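Local coordinates for protein elongation factor G (Thermus thermophilus, PDB 2DY1) that binds GTP and a magnesium ion and probably acts as a GTPase elongation factor in ribosomal protein synthesis, at residues Met8-Val12 with Ile268-Ser274; Pro155-Ile159 with Val208-Ile212; Pro569-Glu573 with Ala647-Pro651. One frame throughout, in Å; residues are numbered along the deposited sequence.

Interaction 1 of 3, residues Met8-Val12 with Ile268-Ser274; sequences MIRTV and ILEALPS
Arg10 reaches from its strand to the end of helix 261-271, where Leu269 O takes its NH2 at 2.8 Å. That donor lies in the plane of the carbonyl, on a lone pair, with the oxygen tilted 20° from the guanidinium plane; NE adds a weak second bond to the same oxygen. On the strand side NH1 turns back to Ile9 O at 2.9 Å, this oxygen lying in the guanidinium plane while NH1 stands above the carbonyl plane. Bonds at both ends should hold the flat group's rotation, and Leu269 CD2 covers one face with Ser274 N over the opposite one. The chain bends at chi2 (-69°) to bring the group beside the helix end, whose dipole would probably favour a cation. The long, flexible arginine suits this span. The setting is the P-loop NTPase fold: strand 9-16 is an inner strand leading to the GTP-binding loop, and helix 261-271 packs on its sheet. Further along, Val12 wedges CG2 against Leu272 CD1 at 3.8 Å and Ile268 CG2 at 4.0 Å, branched aliphatic chains filling a sheet-helix interface that Leu102 and Met130 extend. A water accepts from Thr11 N at 2.9 Å and also reaches Pro273 O. In the outer shell, Arg75 and Phe77 hold the backbone of Arg10, while Ser274 caps the next helix and gives its own N to Glu277 OE2, as in a capping box.

Interaction 2 of 3, residues Pro155-Ile159 with Val208-Ile212; sequences PILPI and VLEAI
Val208 O accepts Ile212 N at 3.1 Å, an ordinary helical bond, and the methyl CD1 of Leu157 rests against this same carbonyl from the facing strand. The contact belongs to the GTP-binding domain, a P-loop NTPase fold: strand 156-165 is part of its large mixed sheet, and helix 198-213 lies against it, running at 143° to the short strand with the axes 9.0 Å apart. Leu157 carries most of the packing. Its CG stands opposite the backbone N (chi1 -170°), which turns the branch toward the helix although the bond from CA to CB does not aim there. CD1 settles on Ala211 CB at 3.7 Å and on Val208 CG1 at 4.0 Å, whereas CD2 reaches more loosely to Ile212 CG1 at 4.3 Å. The leucine and valine side chains meet at about a right angle. Alanine suits the position one turn on from Val208 because its single methyl lets the leucine tip come close to the helix. Phe238 of helix 231-243 also touches Leu157, and Leu247 touches both it and Ile212, so that strand 156-165, helix 198-213 and helix 231-243 share an apolar core. Within the sheet, Leu157 is hydrogen-bonded through its backbone to Tyr248 and Val250. Pro158 brings a ring with no N-H to satisfy, yet its carbonyl O is buried without any polar partner, with Val208 CG2 only 3.3 Å away.

Interaction 3 of 3, residues Pro569-Glu573 with Ala647-Pro651; sequences PVLLE and AEVPP
Val649 and Leu571 lie side by side with their side chains pointing the same way, Leu571 CD2 3.8 Å from Val649 CG2. The same methyl is met by Glu573 from another direction: the glutamate chain crosses the valine at about a right angle, laying CB 3.5 Å from CG2 with CG and CD following over it. This path depends on chi1 of 70°, which sets CG between the backbone N and the carbonyl carbon; beyond it the chain runs extended, carrying the carboxylate past Val649 to the ring of Pro650. There OE2 forms a salt bridge with Arg598, and a water at 2.8 Å from OE2 links it to Glu648 O. An alanine here would strip away the carboxylate and the methylenes over the valine, and would probably leave Arg598 without its negative mate and part of Val649 uncovered. Leu572 turns elsewhere, its CD2 against the aliphatic CG of Glu648 at 3.7 Å, so that the glutamate stem serves as an apolar surface while its acid end makes a long, weak ion pair with Lys461. Backbone bonds hold the two strands in register: Glu573 N gives to Ala647 O at 2.8 Å, Ala647 N returns a bond to Glu573 O, and Val649 N gives to Leu571 O at 2.9 Å with its donor 35° out of the carbonyl plane. Ala647 and Glu573 form an antiparallel hydrogen-bonded pair, after which the second chain swings off. Strands 569-583 and 638-648 are the first and last of a ferredoxin-like βαββαβ domain, which the EF-G C-terminus adopts. Strand 457-460 pairs with Val570 and Leu572, while Pro650 stands at the N-cap position of helix 651-663, whose Ala654 and Ile657 pack on Leu571.

Overall arrangement
From the N terminus the chain enters strand 9-16, whose start meets 268-274 some 255 residues later, so interaction 1 closes a loop spanning almost the whole GTP-binding domain. Interaction 2 closes a much shorter loop wholly within that span: 155-159 and 208-212 bracket the antiparallel strands at the far end of the sheet. Both contacts reach the same mixed sheet, with centres 19 Å apart, yet do not touch. Interaction 3 follows in series, after the intervening domains: 569-573 and 647-651 join the ends of the C-terminal domain. Its centre lies about 62 Å from that of interaction 1, on the opposite side of the molecule's centre.

Interaction 1 of 3, residues Met8-Val12 with Ile268-Ser274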
ATOM      1  N   MET A   8       4.886 -31.851   7.428  1.00 36.50           N
ATOM      2  CA  MET A   8       4.259 -30.963   6.462  1.00 24.03           C
ATOM      3  C   MET A   8       4.487 -29.525   6.899  1.00 18.91           C
ATOM      4  O   MET A   8       4.554 -29.237   8.090  1.00 16.69           O
ATOM      5  CB  MET A   8       2.752 -31.221   6.389  1.00 29.50           C
ATOM      6  CG  MET A   8       2.369 -32.664   6.110  1.00 44.26           C
ATOM      7  SD  MET A   8       0.594 -32.856   5.870  1.00 62.01           S
ATOM      8  CE  MET A   8      -0.008 -32.624   7.518  1.00 46.89           C
ATOM      9  N   ILE A   9       4.628 -28.636   5.929  1.00 15.41           N
ATOM     10  CA  ILE A   9       4.829 -27.220   6.224  1.00 12.64           C
ATOM     11  C   ILE A   9       3.870 -26.419   5.357  1.00 13.20           C
ATOM     12  O   ILE A   9       3.592 -26.802   4.224  1.00 12.30           O
ATOM     13  CB  ILE A   9       6.275 -26.779   5.902  1.00 14.31           C
ATOM     14  CG1 ILE A   9       7.251 -27.572   6.779  1.00 19.51           C
ATOM     15  CG2 ILE A   9       6.444 -25.260   6.176  1.00 15.01           C
ATOM     16  CD1 ILE A   9       8.691 -27.276   6.488  1.00 25.41           C
ATOM     17  N   ARG A  10       3.323 -25.333   5.908  1.00 11.13           N
ATOM     18  CA  ARG A  10       2.435 -24.438   5.164  1.00  8.48           C
ATOM     19  C   ARG A  10       2.858 -23.004   5.488  1.00 10.83           C
ATOM     20  O   ARG A  10       3.304 -22.731   6.596  1.00 13.79           O
ATOM     21  CB  ARG A  10       0.973 -24.566   5.608  1.00 12.05           C
ATOM     22  CG  ARG A  10       0.362 -25.949   5.528  1.00 11.61           C
ATOM     23  CD  ARG A  10       0.179 -26.390   4.100  1.00 11.97           C
ATOM     24  NE  ARG A  10      -0.469 -27.697   4.065  1.00 13.64           N
ATOM     25  CZ  ARG A  10       0.180 -28.849   3.967  1.00 21.12           C
ATOM     26  NH1 ARG A  10       1.503 -28.857   3.903  1.00 19.55           N
ATOM     27  NH2 ARG A  10      -0.502 -29.986   3.881  1.00 20.32           N
ATOM     28  N   THR A  11       2.743 -22.108   4.518  1.00  9.59           N
ATOM     29  CA  THR A  11       3.007 -20.683   4.746  1.00  8.33           C
ATOM     30  C   THR A  11       1.663 -20.030   4.403  1.00 12.66           C
ATOM     31  O   THR A  11       1.178 -20.137   3.271  1.00 10.14           O
ATOM     32  CB  THR A  11       4.081 -20.103   3.825  1.00 10.90           C
ATOM     33  OG1 THR A  11       5.237 -20.956   3.849  1.00 12.70           O
ATOM     34  CG2 THR A  11       4.504 -18.721   4.341  1.00 11.12           C
ATOM     35  N   VAL A  12       1.113 -19.283   5.353  1.00  9.25           N
ATOM     36  CA  VAL A  12      -0.226 -18.720   5.182  1.00 10.12           C
ATOM     37  C   VAL A  12      -0.286 -17.273   5.638  1.00  9.50           C
ATOM     38  O   VAL A  12       0.218 -16.964   6.720  1.00  9.84           O
ATOM     39  CB  VAL A  12      -1.240 -19.549   6.042  1.00  9.61           C
ATOM     40  CG1 VAL A  12      -2.659 -18.987   5.914  1.00 13.81           C
ATOM     41  CG2 VAL A  12      -1.209 -21.035   5.616  1.00 15.02           C
ATOM     42  N   ILE A 268      -6.152 -26.004   8.118  1.00 10.87           N
ATOM     43  CA  ILE A 268      -5.141 -25.334   7.304  1.00 10.18           C
ATOM     44  C   ILE A 268      -4.225 -26.396   6.691  1.00 13.64           C
ATOM     45  O   ILE A 268      -3.924 -26.356   5.485  1.00 13.58           O
ATOM     46  CB  ILE A 268      -4.325 -24.353   8.172  1.00 11.80           C
ATOM     47  CG1 ILE A 268      -5.157 -23.088   8.398  1.00 11.88           C
ATOM     48  CG2 ILE A 268      -2.989 -24.021   7.508  1.00 15.55           C
ATOM     49  CD1 ILE A 268      -4.634 -22.170   9.531  1.00 14.47           C
ATOM     50  N   LEU A 269      -3.787 -27.348   7.512  1.00 13.78           N
ATOM     51  CA  LEU A 269      -2.910 -28.412   7.028  1.00 12.34           C
ATOM     52  C   LEU A 269      -3.620 -29.275   5.992  1.00 14.93           C
ATOM     53  O   LEU A 269      -3.057 -29.621   4.951  1.00 17.36           O
ATOM     54  CB  LEU A 269      -2.428 -29.273   8.207  1.00 13.35           C
ATOM     55  CG  LEU A 269      -1.466 -28.504   9.112  1.00 13.96           C
ATOM     56  CD1 LEU A 269      -1.431 -29.162  10.486  1.00 18.49           C
ATOM     57  CD2 LEU A 269      -0.053 -28.453   8.474  1.00 14.60           C
ATOM     58  N   GLU A 270      -4.877 -29.597   6.250  1.00 13.65           N
ATOM     59  CA  GLU A 270      -5.617 -30.442   5.325  1.00 16.04           C
ATOM     60  C   GLU A 270      -5.997 -29.801   3.995  1.00 17.64           C
ATOM     61  O   GLU A 270      -5.950 -30.443   2.941  1.00 16.39           O
ATOM     62  CB  GLU A 270      -6.889 -30.937   6.019  1.00 19.06           C
ATOM     63  CG  GLU A 270      -7.866 -31.643   5.097  1.00 24.11           C
ATOM     64  CD  GLU A 270      -9.165 -31.996   5.802  1.00 37.56           C
ATOM     65  OE1 GLU A 270      -9.463 -31.372   6.849  1.00 35.44           O
ATOM     66  OE2 GLU A 270      -9.893 -32.881   5.304  1.00 35.55           O
ATOM     67  N   ALA A 271      -6.366 -28.526   4.034  1.00 10.56           N
ATOM     68  CA  ALA A 271      -6.826 -27.826   2.845  1.00 11.55           C
ATOM     69  C   ALA A 271      -5.868 -26.990   2.015  1.00 13.89           C
ATOM     70  O   ALA A 271      -6.033 -26.890   0.805  1.00 15.82           O
ATOM     71  CB  ALA A 271      -8.032 -26.956   3.226  1.00 16.56           C
ATOM     72  N   LEU A 272      -4.882 -26.374   2.653  1.00 10.59           N
ATOM     73  CA  LEU A 272      -3.994 -25.478   1.940  1.00  9.99           C
ATOM     74  C   LEU A 272      -2.763 -26.185   1.421  1.00 11.35           C
ATOM     75  O   LEU A 272      -2.331 -27.181   1.986  1.00 12.80           O
ATOM     76  CB  LEU A 272      -3.653 -24.290   2.846  1.00 10.69           C
ATOM     77  CG  LEU A 272      -4.934 -23.587   3.334  1.00 10.71           C
ATOM     78  CD1 LEU A 272      -4.518 -22.389   4.207  1.00 13.51           C
ATOM     79  CD2 LEU A 272      -5.802 -23.107   2.171  1.00 10.08           C
ATOM     80  N   PRO A 273      -2.188 -25.666   0.328  1.00 12.88           N
ATOM     81  CA  PRO A 273      -1.008 -26.300  -0.267  1.00 13.05           C
ATOM     82  C   PRO A 273       0.322 -26.124   0.402  1.00 14.80           C
ATOM     83  O   PRO A 273       0.582 -25.122   1.048  1.00 14.27           O
ATOM     84  CB  PRO A 273      -0.983 -25.711  -1.667  1.00 14.22           C
ATOM     85  CG  PRO A 273      -1.360 -24.285  -1.400  1.00 14.67           C
ATOM     86  CD  PRO A 273      -2.566 -24.468  -0.443  1.00 12.56           C
ATOM     87  N   SER A 274       1.179 -27.120   0.192  1.00 16.12           N
ATOM     88  CA  SER A 274       2.537 -27.090   0.704  1.00 12.58           C
ATOM     89  C   SER A 274       3.381 -26.325  -0.323  1.00 14.61           C
ATOM     90  O   SER A 274       2.965 -26.108  -1.466  1.00 11.96           O
ATOM     91  CB  SER A 274       3.083 -28.518   0.807  1.00 15.69           C
ATOM     92  OG  SER A 274       3.328 -29.012  -0.508  1.00 16.06           O
TER
HETATM   93  O   HOH W   1       2.671 -23.455   1.929  1.00 10.77           O
HETATM   94  O   HOH W   2      -0.523 -22.795   2.404  1.00 15.98           O

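Interaction 2 of 3, residues Pro155-Ile159 with Val208-Ile212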
ATOM      1  N   PRO A 155     -17.521 -19.912  -5.152  1.00 18.31           N
ATOM      2  CA  PRO A 155     -17.487 -21.291  -4.684  1.00 16.62           C
ATOM      3  C   PRO A 155     -16.996 -21.576  -3.269  1.00 16.23           C
ATOM      4  O   PRO A 155     -16.024 -22.294  -3.070  1.00 15.13           O
ATOM      5  CB  PRO A 155     -16.671 -22.001  -5.766  1.00 22.47           C
ATOM      6  CG  PRO A 155     -15.700 -20.950  -6.176  1.00 18.05           C
ATOM      7  CD  PRO A 155     -16.508 -19.680  -6.202  1.00 18.57           C
ATOM      8  N   ILE A 156     -17.703 -21.039  -2.282  1.00 16.52           N
ATOM      9  CA  ILE A 156     -17.333 -21.313  -0.900  1.00 19.20           C
ATOM     10  C   ILE A 156     -17.733 -22.741  -0.548  1.00 18.35           C
ATOM     11  O   ILE A 156     -18.603 -23.347  -1.194  1.00 21.09           O
ATOM     12  CB  ILE A 156     -17.994 -20.328   0.093  1.00 18.62           C
ATOM     13  CG1 ILE A 156     -19.516 -20.337  -0.078  1.00 25.52           C
ATOM     14  CG2 ILE A 156     -17.429 -18.944  -0.125  1.00 19.63           C
ATOM     15  CD1 ILE A 156     -20.277 -20.404   1.223  1.00 21.37           C
ATOM     16  N   LEU A 157     -17.096 -23.289   0.477  1.00 12.23           N
ATOM     17  CA  LEU A 157     -17.366 -24.654   0.888  1.00 14.62           C
ATOM     18  C   LEU A 157     -17.460 -24.672   2.413  1.00 15.51           C
ATOM     19  O   LEU A 157     -16.449 -24.657   3.105  1.00 14.80           O
ATOM     20  CB  LEU A 157     -16.228 -25.562   0.421  1.00 18.89           C
ATOM     21  CG  LEU A 157     -16.472 -27.065   0.553  1.00 24.01           C
ATOM     22  CD1 LEU A 157     -17.354 -27.535  -0.598  1.00 17.67           C
ATOM     23  CD2 LEU A 157     -15.162 -27.802   0.525  1.00 24.07           C
ATOM     24  N   PRO A 158     -18.682 -24.708   2.953  1.00 14.75           N
ATOM     25  CA  PRO A 158     -18.821 -24.723   4.417  1.00 13.63           C
ATOM     26  C   PRO A 158     -18.262 -25.984   5.060  1.00 15.15           C
ATOM     27  O   PRO A 158     -18.707 -27.084   4.771  1.00 23.18           O
ATOM     28  CB  PRO A 158     -20.335 -24.608   4.634  1.00 16.69           C
ATOM     29  CG  PRO A 158     -20.819 -23.934   3.362  1.00 21.40           C
ATOM     30  CD  PRO A 158     -19.989 -24.600   2.289  1.00 17.31           C
ATOM     31  N   ILE A 159     -17.277 -25.827   5.929  1.00 13.35           N
ATOM     32  CA  ILE A 159     -16.697 -26.955   6.638  1.00 13.92           C
ATOM     33  C   ILE A 159     -17.394 -27.070   7.983  1.00 14.92           C
ATOM     34  O   ILE A 159     -17.682 -28.166   8.464  1.00 14.54           O
ATOM     35  CB  ILE A 159     -15.177 -26.737   6.902  1.00 14.65           C
ATOM     36  CG1 ILE A 159     -14.433 -26.589   5.572  1.00 20.09           C
ATOM     37  CG2 ILE A 159     -14.617 -27.859   7.768  1.00 17.59           C
ATOM     38  CD1 ILE A 159     -14.652 -27.737   4.607  1.00 20.13           C
ATOM     39  N   VAL A 208     -21.637 -30.177   0.174  1.00 23.75           N
ATOM     40  CA  VAL A 208     -20.182 -30.193   0.214  1.00 20.29           C
ATOM     41  C   VAL A 208     -19.631 -31.339  -0.637  1.00 23.64           C
ATOM     42  O   VAL A 208     -18.707 -31.138  -1.433  1.00 22.19           O
ATOM     43  CB  VAL A 208     -19.677 -30.310   1.663  1.00 20.23           C
ATOM     44  CG1 VAL A 208     -18.194 -30.700   1.683  1.00 23.32           C
ATOM     45  CG2 VAL A 208     -19.871 -28.959   2.369  1.00 22.38           C
ATOM     46  N   LEU A 209     -20.210 -32.527  -0.476  1.00 24.12           N
ATOM     47  CA  LEU A 209     -19.794 -33.696  -1.244  1.00 24.67           C
ATOM     48  C   LEU A 209     -19.918 -33.409  -2.725  1.00 24.92           C
ATOM     49  O   LEU A 209     -18.972 -33.628  -3.489  1.00 21.99           O
ATOM     50  CB  LEU A 209     -20.658 -34.912  -0.883  1.00 28.29           C
ATOM     51  CG  LEU A 209     -20.394 -35.547   0.484  1.00 41.96           C
ATOM     52  CD1 LEU A 209     -21.379 -36.686   0.723  1.00 42.97           C
ATOM     53  CD2 LEU A 209     -18.962 -36.062   0.541  1.00 47.27           C
ATOM     54  N   GLU A 210     -21.085 -32.919  -3.127  1.00 22.60           N
ATOM     55  CA  GLU A 210     -21.339 -32.599  -4.519  1.00 25.20           C
ATOM     56  C   GLU A 210     -20.378 -31.539  -5.062  1.00 28.54           C
ATOM     57  O   GLU A 210     -19.889 -31.662  -6.186  1.00 24.00           O
ATOM     58  CB  GLU A 210     -22.802 -32.158  -4.703  1.00 29.75           C
ATOM     59  CG  GLU A 210     -23.852 -33.313  -4.574  1.00 44.76           C
ATOM     60  CD  GLU A 210     -25.290 -32.897  -4.909  1.00 54.75           C
ATOM     61  OE1 GLU A 210     -25.477 -32.067  -5.821  1.00 63.24           O
ATOM     62  OE2 GLU A 210     -26.235 -33.416  -4.273  1.00 55.40           O
ATOM     63  N   ALA A 211     -20.073 -30.509  -4.270  1.00 23.88           N
ATOM     64  CA  ALA A 211     -19.152 -29.471  -4.750  1.00 21.83           C
ATOM     65  C   ALA A 211     -17.743 -30.002  -5.005  1.00 21.43           C
ATOM     66  O   ALA A 211     -17.069 -29.576  -5.952  1.00 21.90           O
ATOM     67  CB  ALA A 211     -19.098 -28.301  -3.749  1.00 19.94           C
ATOM     68  N   ILE A 212     -17.297 -30.924  -4.160  1.00 17.01           N
ATOM     69  CA  ILE A 212     -15.977 -31.512  -4.298  1.00 17.19           C
ATOM     70  C   ILE A 212     -15.928 -32.458  -5.492  1.00 21.41           C
ATOM     71  O   ILE A 212     -14.990 -32.403  -6.294  1.00 19.42           O
ATOM     72  CB  ILE A 212     -15.590 -32.289  -3.046  1.00 17.44           C
ATOM     73  CG1 ILE A 212     -15.458 -31.303  -1.873  1.00 21.45           C
ATOM     74  CG2 ILE A 212     -14.271 -33.056  -3.282  1.00 20.23           C
ATOM     75  CD1 ILE A 212     -15.275 -31.952  -0.531  1.00 18.94           C
TER

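Interaction 3 of 3, residues Pro569-Glu573 with Ala647-Pro651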
ATOM      1  N   PRO A 569       0.838  39.906 -16.903  1.00 26.17           N
ATOM      2  CA  PRO A 569       1.008  38.642 -16.187  1.00 33.75           C
ATOM      3  C   PRO A 569      -0.168  38.343 -15.258  1.00 33.73           C
ATOM      4  O   PRO A 569      -0.782  39.258 -14.701  1.00 32.33           O
ATOM      5  CB  PRO A 569       2.319  38.853 -15.431  1.00 30.00           C
ATOM      6  CG  PRO A 569       2.373  40.333 -15.232  1.00 36.21           C
ATOM      7  CD  PRO A 569       1.899  40.862 -16.544  1.00 29.43           C
ATOM      8  N   VAL A 570      -0.488  37.060 -15.113  1.00 29.27           N
ATOM      9  CA  VAL A 570      -1.579  36.629 -14.251  1.00 27.42           C
ATOM     10  C   VAL A 570      -1.195  35.361 -13.493  1.00 35.77           C
ATOM     11  O   VAL A 570      -0.379  34.568 -13.969  1.00 28.96           O
ATOM     12  CB  VAL A 570      -2.870  36.344 -15.053  1.00 35.53           C
ATOM     13  CG1 VAL A 570      -3.309  37.602 -15.783  1.00 34.95           C
ATOM     14  CG2 VAL A 570      -2.648  35.202 -16.027  1.00 33.38           C
ATOM     15  N   LEU A 571      -1.802  35.177 -12.321  1.00 30.79           N
ATOM     16  CA  LEU A 571      -1.532  34.023 -11.463  1.00 30.25           C
ATOM     17  C   LEU A 571      -2.339  32.795 -11.859  1.00 28.52           C
ATOM     18  O   LEU A 571      -3.528  32.890 -12.173  1.00 29.97           O
ATOM     19  CB  LEU A 571      -1.840  34.380 -10.009  1.00 33.05           C
ATOM     20  CG  LEU A 571      -1.350  33.393  -8.945  1.00 33.78           C
ATOM     21  CD1 LEU A 571       0.167  33.445  -8.853  1.00 29.26           C
ATOM     22  CD2 LEU A 571      -1.971  33.748  -7.604  1.00 33.52           C
ATOM     23  N   LEU A 572      -1.683  31.636 -11.841  1.00 28.38           N
ATOM     24  CA  LEU A 572      -2.328  30.374 -12.187  1.00 22.16           C
ATOM     25  C   LEU A 572      -2.225  29.427 -10.994  1.00 22.76           C
ATOM     26  O   LEU A 572      -1.291  29.522 -10.207  1.00 23.51           O
ATOM     27  CB  LEU A 572      -1.634  29.721 -13.386  1.00 25.37           C
ATOM     28  CG  LEU A 572      -1.558  30.497 -14.703  1.00 24.38           C
ATOM     29  CD1 LEU A 572      -0.770  29.674 -15.707  1.00 25.74           C
ATOM     30  CD2 LEU A 572      -2.963  30.777 -15.233  1.00 28.12           C
ATOM     31  N   GLU A 573      -3.193  28.528 -10.864  1.00 26.39           N
ATOM     32  CA  GLU A 573      -3.167  27.555  -9.775  1.00 22.56           C
ATOM     33  C   GLU A 573      -3.496  26.191 -10.340  1.00 22.88           C
ATOM     34  O   GLU A 573      -4.175  26.076 -11.356  1.00 23.40           O
ATOM     35  CB  GLU A 573      -4.173  27.928  -8.676  1.00 19.77           C
ATOM     36  CG  GLU A 573      -5.627  27.762  -9.064  1.00 27.26           C
ATOM     37  CD  GLU A 573      -6.563  28.144  -7.928  1.00 34.05           C
ATOM     38  OE1 GLU A 573      -6.305  27.717  -6.783  1.00 31.92           O
ATOM     39  OE2 GLU A 573      -7.555  28.862  -8.179  1.00 38.35           O
ATOM     40  N   ALA A 647      -5.165  26.901 -14.036  1.00 29.27           N
ATOM     41  CA  ALA A 647      -6.187  27.866 -14.416  1.00 26.78           C
ATOM     42  C   ALA A 647      -5.897  29.148 -13.679  1.00 27.86           C
ATOM     43  O   ALA A 647      -5.244  29.140 -12.639  1.00 30.77           O
ATOM     44  CB  ALA A 647      -7.579  27.346 -14.051  1.00 29.04           C
ATOM     45  N   GLU A 648      -6.367  30.260 -14.226  1.00 30.29           N
ATOM     46  CA  GLU A 648      -6.146  31.549 -13.597  1.00 29.40           C
ATOM     47  C   GLU A 648      -6.851  31.586 -12.242  1.00 31.16           C
ATOM     48  O   GLU A 648      -7.993  31.129 -12.105  1.00 32.73           O
ATOM     49  CB  GLU A 648      -6.677  32.666 -14.506  1.00 40.43           C
ATOM     50  CG  GLU A 648      -6.178  32.555 -15.951  1.00 45.60           C
ATOM     51  CD  GLU A 648      -6.712  33.650 -16.871  1.00 53.47           C
ATOM     52  OE1 GLU A 648      -7.511  34.496 -16.411  1.00 46.89           O
ATOM     53  OE2 GLU A 648      -6.325  33.658 -18.059  1.00 52.44           O
ATOM     54  N   VAL A 649      -6.160  32.132 -11.250  1.00 30.81           N
ATOM     55  CA  VAL A 649      -6.690  32.253  -9.903  1.00 37.33           C
ATOM     56  C   VAL A 649      -7.676  33.418  -9.855  1.00 42.67           C
ATOM     57  O   VAL A 649      -7.374  34.510 -10.335  1.00 40.68           O
ATOM     58  CB  VAL A 649      -5.553  32.527  -8.895  1.00 35.11           C
ATOM     59  CG1 VAL A 649      -6.124  32.768  -7.500  1.00 34.76           C
ATOM     60  CG2 VAL A 649      -4.580  31.351  -8.879  1.00 35.76           C
ATOM     61  N   PRO A 650      -8.877  33.196  -9.291  1.00 46.25           N
ATOM     62  CA  PRO A 650      -9.847  34.293  -9.222  1.00 45.61           C
ATOM     63  C   PRO A 650      -9.171  35.566  -8.714  1.00 47.42           C
ATOM     64  O   PRO A 650      -8.379  35.527  -7.772  1.00 43.67           O
ATOM     65  CB  PRO A 650     -10.898  33.744  -8.270  1.00 47.90           C
ATOM     66  CG  PRO A 650     -10.942  32.293  -8.674  1.00 47.31           C
ATOM     67  CD  PRO A 650      -9.463  31.940  -8.789  1.00 41.40           C
ATOM     68  N   PRO A 651      -9.475  36.715  -9.340  1.00 48.67           N
ATOM     69  CA  PRO A 651      -8.907  38.021  -8.987  1.00 49.23           C
ATOM     70  C   PRO A 651      -8.770  38.292  -7.494  1.00 49.53           C
ATOM     71  O   PRO A 651      -7.758  38.824  -7.039  1.00 49.73           O
ATOM     72  CB  PRO A 651      -9.859  39.001  -9.668  1.00 50.28           C
ATOM     73  CG  PRO A 651     -10.268  38.250 -10.895  1.00 53.13           C
ATOM     74  CD  PRO A 651     -10.543  36.869 -10.343  1.00 50.09           C
TER
HETATM   75  O   HOH W   3      -8.786  28.720 -10.745  1.00 38.80           O